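Local coordinates for protein putative polyphosphate kinase 2 (Pseudomonas aeruginosa PAO1, PDB 3CZP) that transfers phosphate from inorganic polyphosphate to AMP to make ADP, and less efficiently to GMP, with magnesium as cofactor, at residues F4-E8 / W153-S157; R286-I291 / I490-Y494. All coordinates share one frame; numbering follows the deposited sequence.

Contact 1 of 2, residues F4-E8 / W153-S157; sequences FESAE and WFHLS
Ala7 and His155 face each other with their CA atoms 6.9 Å apart, and Glu8 and Ser157 come to 6.0 Å, where an N-terminal loop with a short 3-10 turn at Glu5 and Ser6 lies against the C-terminal end of strand 148-155. That strand belongs to the five-stranded parallel sheet of the first PPK2 domain, a P-loop kinase fold, and the contact is an aromatic cluster of Phe4, Trp153 and His155 closed by a histidine-carboxylate hydrogen bond. Trp153 and His155 alternate with Phe154, so both turn to the loop. Each carries its ring anti to the backbone N, which sends the two rings out from the strand. Phe4 serves both: its ring makes an offset stack on the five-membered ring of Trp153, centroids 4.7 Å apart and planes at 25°, with CE1 over one indole face. Against the imidazole it is nearly parallel but slid aside, and its CB rests on that ring's face, 3.3 Å from His155 NE2. Both lie on one side of the Phe4 plane, where a flat apolar ring suits two aromatic neighbours. Both imidazole nitrogens have a partner: NE2 the carboxylate, ND1 a weak bond from Trp153 NE1. Leu200 of helix 186-203 and Val212 of strand 210-214 also pack on Phe4. Glutamate has the length to reach the histidine from the loop: its chain is extended beyond CG, its carboxylate nearly coplanar with the imidazole, and Glu8 OE2 accepts the hydrogen of His155 NE2 through its anti lone pair at 2.8 Å and 172°.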
loop_
_atom_site.group_PDB
_atom_site.type_symbol
_atom_site.label_atom_id
_atom_site.label_comp_id
_atom_site.label_asym_id
_atom_site.label_seq_id
_atom_site.Cartn_x
_atom_site.Cartn_y
_atom_site.Cartn_z
ATOM N N PHE A 4 23.991 -31.828 5.041
ATOM C CA PHE A 4 24.783 -30.735 5.575
ATOM C C PHE A 4 26.260 -31.095 5.797
ATOM O O PHE A 4 27.046 -30.205 6.083
ATOM C CB PHE A 4 24.170 -30.259 6.879
ATOM C CG PHE A 4 22.768 -29.756 6.725
ATOM C CD1 PHE A 4 22.521 -28.596 6.005
ATOM C CD2 PHE A 4 21.690 -30.454 7.284
ATOM C CE1 PHE A 4 21.246 -28.139 5.865
ATOM C CE2 PHE A 4 20.395 -29.984 7.150
ATOM C CZ PHE A 4 20.166 -28.837 6.433
ATOM N N GLU A 5 26.656 -32.373 5.647
ATOM C CA GLU A 5 28.055 -32.758 5.951
ATOM C C GLU A 5 29.100 -32.056 5.070
ATOM O O GLU A 5 30.261 -31.930 5.471
ATOM C CB GLU A 5 28.252 -34.287 5.936
ATOM C CG GLU A 5 27.376 -35.000 6.981
ATOM C CD GLU A 5 27.873 -36.373 7.399
ATOM O OE1 GLU A 5 28.859 -36.906 6.821
ATOM O OE2 GLU A 5 27.262 -36.932 8.339
ATOM N N SER A 6 28.693 -31.601 3.883
ATOM C CA SER A 6 29.564 -30.845 2.964
ATOM C C SER A 6 30.073 -29.520 3.604
ATOM O O SER A 6 31.233 -29.117 3.435
ATOM C CB SER A 6 28.788 -30.555 1.670
ATOM O OG SER A 6 29.651 -30.494 0.553
ATOM N N ALA A 7 29.185 -28.899 4.372
ATOM C CA ALA A 7 29.378 -27.612 5.009
ATOM C C ALA A 7 29.710 -27.840 6.502
ATOM O O ALA A 7 29.400 -26.997 7.378
ATOM C CB ALA A 7 28.102 -26.762 4.862
ATOM N N GLU A 8 30.277 -29.005 6.793
ATOM C CA GLU A 8 30.747 -29.320 8.143
ATOM C C GLU A 8 32.229 -29.660 8.141
ATOM O O GLU A 8 32.779 -29.983 9.197
ATOM C CB GLU A 8 29.909 -30.459 8.736
ATOM C CG GLU A 8 28.506 -30.005 9.065
ATOM C CD GLU A 8 27.688 -31.013 9.811
ATOM O OE1 GLU A 8 28.160 -32.136 10.001
ATOM O OE2 GLU A 8 26.556 -30.680 10.201
ATOM N N TRP A 153 21.175 -20.982 3.391
ATOM C CA TRP A 153 21.146 -21.677 4.652
ATOM C C TRP A 153 22.528 -21.621 5.306
ATOM O O TRP A 153 23.468 -22.261 4.860
ATOM C CB TRP A 153 20.718 -23.142 4.434
ATOM C CG TRP A 153 20.749 -23.986 5.710
ATOM C CD1 TRP A 153 21.836 -24.467 6.334
ATOM C CD2 TRP A 153 19.630 -24.421 6.469
ATOM N NE1 TRP A 153 21.481 -25.147 7.474
ATOM C CE2 TRP A 153 20.119 -25.142 7.563
ATOM C CE3 TRP A 153 18.252 -24.257 6.339
ATOM C CZ2 TRP A 153 19.286 -25.748 8.475
ATOM C CZ3 TRP A 153 17.426 -24.848 7.282
ATOM C CH2 TRP A 153 17.937 -25.572 8.312
ATOM N N PHE A 154 22.620 -20.834 6.367
ATOM C CA PHE A 154 23.806 -20.667 7.174
ATOM C C PHE A 154 23.909 -21.819 8.165
ATOM O O PHE A 154 22.995 -22.017 8.997
ATOM C CB PHE A 154 23.735 -19.329 7.924
ATOM C CG PHE A 154 23.868 -18.133 7.014
ATOM C CD1 PHE A 154 25.077 -17.460 6.890
ATOM C CD2 PHE A 154 22.807 -17.732 6.201
ATOM C CE1 PHE A 154 25.214 -16.409 6.000
ATOM C CE2 PHE A 154 22.940 -16.631 5.337
ATOM C CZ PHE A 154 24.124 -15.989 5.239
ATOM N N HIS A 155 24.987 -22.593 8.064
ATOM C CA HIS A 155 25.092 -23.831 8.800
ATOM C C HIS A 155 26.170 -23.831 9.881
ATOM O O HIS A 155 27.244 -23.288 9.685
ATOM C CB HIS A 155 25.435 -24.975 7.854
ATOM C CG HIS A 155 25.210 -26.307 8.468
ATOM N ND1 HIS A 155 23.989 -26.687 8.982
ATOM C CD2 HIS A 155 26.058 -27.335 8.704
ATOM C CE1 HIS A 155 24.087 -27.908 9.471
ATOM N NE2 HIS A 155 25.335 -28.317 9.323
ATOM N N LEU A 156 25.886 -24.544 10.980
ATOM C CA LEU A 156 26.909 -25.007 11.893
ATOM C C LEU A 156 26.579 -26.434 12.208
ATOM O O LEU A 156 25.421 -26.832 12.188
ATOM C CB LEU A 156 26.941 -24.194 13.194
ATOM C CG LEU A 156 27.286 -22.696 13.211
ATOM C CD1 LEU A 156 26.992 -22.115 14.620
ATOM C CD2 LEU A 156 28.730 -22.447 12.753
ATOM N N SER A 157 27.607 -27.215 12.485
ATOM C CA SER A 157 27.410 -28.553 13.010
ATOM C C SER A 157 27.083 -28.456 14.481
ATOM O O SER A 157 27.250 -27.430 15.132
ATOM C CB SER A 157 28.620 -29.469 12.767
ATOM O OG SER A 157 29.717 -29.043 13.528
#

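Contact 2 of 2, residues R286-I291 / I490-Y494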
loop_
_atom_site.group_PDB
_atom_site.type_symbol
_atom_site.label_atom_id
_atom_site.label_comp_id
_atom_site.label_asym_id
_atom_site.label_seq_id
_atom_site.Cartn_x
_atom_site.Cartn_y
_atom_site.Cartn_z
ATOM N N ARG A 286 -31.996 -12.547 2.874
ATOM C CA ARG A 286 -31.263 -13.758 3.262
ATOM C C ARG A 286 -29.789 -13.398 3.332
ATOM O O ARG A 286 -29.126 -13.720 4.307
ATOM C CB ARG A 286 -31.503 -14.874 2.237
ATOM C CG ARG A 286 -30.947 -16.233 2.616
ATOM C CD ARG A 286 -31.297 -17.223 1.550
ATOM N NE ARG A 286 -30.464 -18.423 1.578
ATOM C CZ ARG A 286 -30.219 -19.178 0.511
ATOM N NH1 ARG A 286 -30.698 -18.847 -0.685
ATOM N NH2 ARG A 286 -29.462 -20.254 0.617
ATOM N N LEU A 287 -29.295 -12.679 2.325
ATOM C CA LEU A 287 -27.888 -12.223 2.331
ATOM C C LEU A 287 -27.614 -11.308 3.514
ATOM O O LEU A 287 -26.634 -11.508 4.193
ATOM C CB LEU A 287 -27.476 -11.510 1.035
ATOM C CG LEU A 287 -26.023 -10.943 1.038
ATOM C CD1 LEU A 287 -25.019 -12.071 1.181
ATOM C CD2 LEU A 287 -25.730 -10.160 -0.190
ATOM N N ALA A 288 -28.472 -10.326 3.774
ATOM C CA ALA A 288 -28.249 -9.421 4.888
ATOM C C ALA A 288 -28.140 -10.227 6.197
ATOM O O ALA A 288 -27.313 -9.940 7.073
ATOM C CB ALA A 288 -29.380 -8.433 4.969
ATOM N N GLY A 289 -28.973 -11.250 6.336
ATOM C CA GLY A 289 -29.008 -11.992 7.593
ATOM C C GLY A 289 -27.794 -12.873 7.743
ATOM O O GLY A 289 -27.270 -13.040 8.839
ATOM N N LEU A 290 -27.319 -13.435 6.631
ATOM C CA LEU A 290 -26.150 -14.336 6.645
ATOM C C LEU A 290 -24.880 -13.603 6.984
ATOM O O LEU A 290 -24.003 -14.175 7.635
ATOM C CB LEU A 290 -25.992 -15.061 5.312
ATOM C CG LEU A 290 -27.016 -16.180 5.049
ATOM C CD1 LEU A 290 -27.057 -16.510 3.573
ATOM C CD2 LEU A 290 -26.687 -17.414 5.862
ATOM N N ILE A 291 -24.768 -12.358 6.490
ATOM C CA ILE A 291 -23.624 -11.476 6.748
ATOM C C ILE A 291 -23.577 -11.014 8.207
ATOM O O ILE A 291 -22.493 -10.859 8.779
ATOM C CB ILE A 291 -23.637 -10.250 5.819
ATOM C CG1 ILE A 291 -23.394 -10.670 4.379
ATOM C CG2 ILE A 291 -22.589 -9.246 6.226
ATOM C CD1 ILE A 291 -22.109 -11.222 4.142
ATOM N N ILE A 490 -22.421 -19.141 1.421
ATOM C CA ILE A 490 -22.270 -18.781 2.857
ATOM C C ILE A 490 -22.928 -19.831 3.765
ATOM O O ILE A 490 -22.316 -20.301 4.709
ATOM C CB ILE A 490 -22.867 -17.394 3.183
ATOM C CG1 ILE A 490 -22.180 -16.271 2.380
ATOM C CG2 ILE A 490 -22.746 -17.100 4.669
ATOM C CD1 ILE A 490 -22.915 -14.886 2.434
ATOM N N GLU A 491 -24.177 -20.214 3.499
ATOM C CA GLU A 491 -24.793 -21.274 4.295
ATOM C C GLU A 491 -23.953 -22.565 4.315
ATOM O O GLU A 491 -23.819 -23.205 5.358
ATOM C CB GLU A 491 -26.215 -21.554 3.792
ATOM C CG GLU A 491 -27.176 -20.350 4.008
ATOM C CD GLU A 491 -28.629 -20.686 3.690
ATOM O OE1 GLU A 491 -28.903 -21.875 3.366
ATOM O OE2 GLU A 491 -29.482 -19.761 3.773
ATOM N N ALA A 492 -23.411 -22.937 3.149
ATOM C CA ALA A 492 -22.607 -24.126 3.015
ATOM C C ALA A 492 -21.382 -24.113 3.912
ATOM O O ALA A 492 -21.063 -25.138 4.568
ATOM C CB ALA A 492 -22.174 -24.323 1.568
ATOM N N ALA A 493 -20.672 -22.982 3.870
ATOM C CA ALA A 493 -19.553 -22.680 4.729
ATOM C C ALA A 493 -19.918 -22.857 6.200
ATOM O O ALA A 493 -19.182 -23.496 6.951
ATOM C CB ALA A 493 -19.096 -21.252 4.495
ATOM N N TYR A 494 -21.046 -22.293 6.629
ATOM C CA TYR A 494 -21.453 -22.469 8.039
ATOM C C TYR A 494 -21.694 -23.937 8.421
ATOM O O TYR A 494 -21.452 -24.355 9.561
ATOM C CB TYR A 494 -22.717 -21.670 8.351
ATOM C CG TYR A 494 -22.574 -20.183 8.242
ATOM C CD1 TYR A 494 -21.309 -19.568 8.158
ATOM C CD2 TYR A 494 -23.694 -19.371 8.236
ATOM C CE1 TYR A 494 -21.191 -18.205 8.056
ATOM C CE2 TYR A 494 -23.577 -18.009 8.133
ATOM C CZ TYR A 494 -22.321 -17.420 8.027
ATOM O OH TYR A 494 -22.207 -16.038 7.901
#
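Leu290 of helix 273-292 presses its side chain against Ile490 and Glu491 of helix 475-496, segments 286-291 and 490-494 running the same general way at 33°, their axes 11.1 Å apart at closest. With CG beside its backbone N (chi1 -73°), Leu290 spreads its branches over the neighbouring helix: CD2 lies 3.5 Å from Glu491 CG and also meets the Tyr494 ring. Ile490 serves two directions, as a beta-branched residue can: CG2 touches Leu290 CB, while the longer arm ends with CD1 3.7 Å from Leu287 CD1 and near Ile291 CD1. Tyr494 adds a polar tie, its OH donating to Leu290 O at 2.6 Å; this suits a long aromatic side chain that can bridge to the other backbone. Arg286, extended, brings NE to Glu491 OE2, forming a salt bridge of 2.8 Å. The carboxylate lies near the guanidinium plane, but its own plane is turned 64°, so OE2 is met from above. Asp488 and Glu283 take the NH2 and NH1 ends of the same guanidinium. Beneath these helices, Ile490 rests on Ile405 of strand 404-412, and Phe296, in the loop before strand 300-307, packs on Ile291 and Tyr494.

How the contacts relate
Contact 1 joins the N-terminal loop to the sheet of the first PPK2 domain and closes before contact 2, in the second, begins. They lie on opposite sides of the chain's centre, with their own centres 53 Å apart and nearest atoms about 37 Å apart. The two domains have matching five-stranded parallel sheets of strand order 2-3-1-4-5, yet the contacts use different elements: 4-8 with 153-157 joins a leading loop to the fourth strand in chain order, whereas 286-291 with 490-494 pairs helix 273-292 with helix 475-496, near the two ends of the second PPK2 region. The first domain seems catalytically inactive, so only contact 2 lies in the domain likely to carry catalysis.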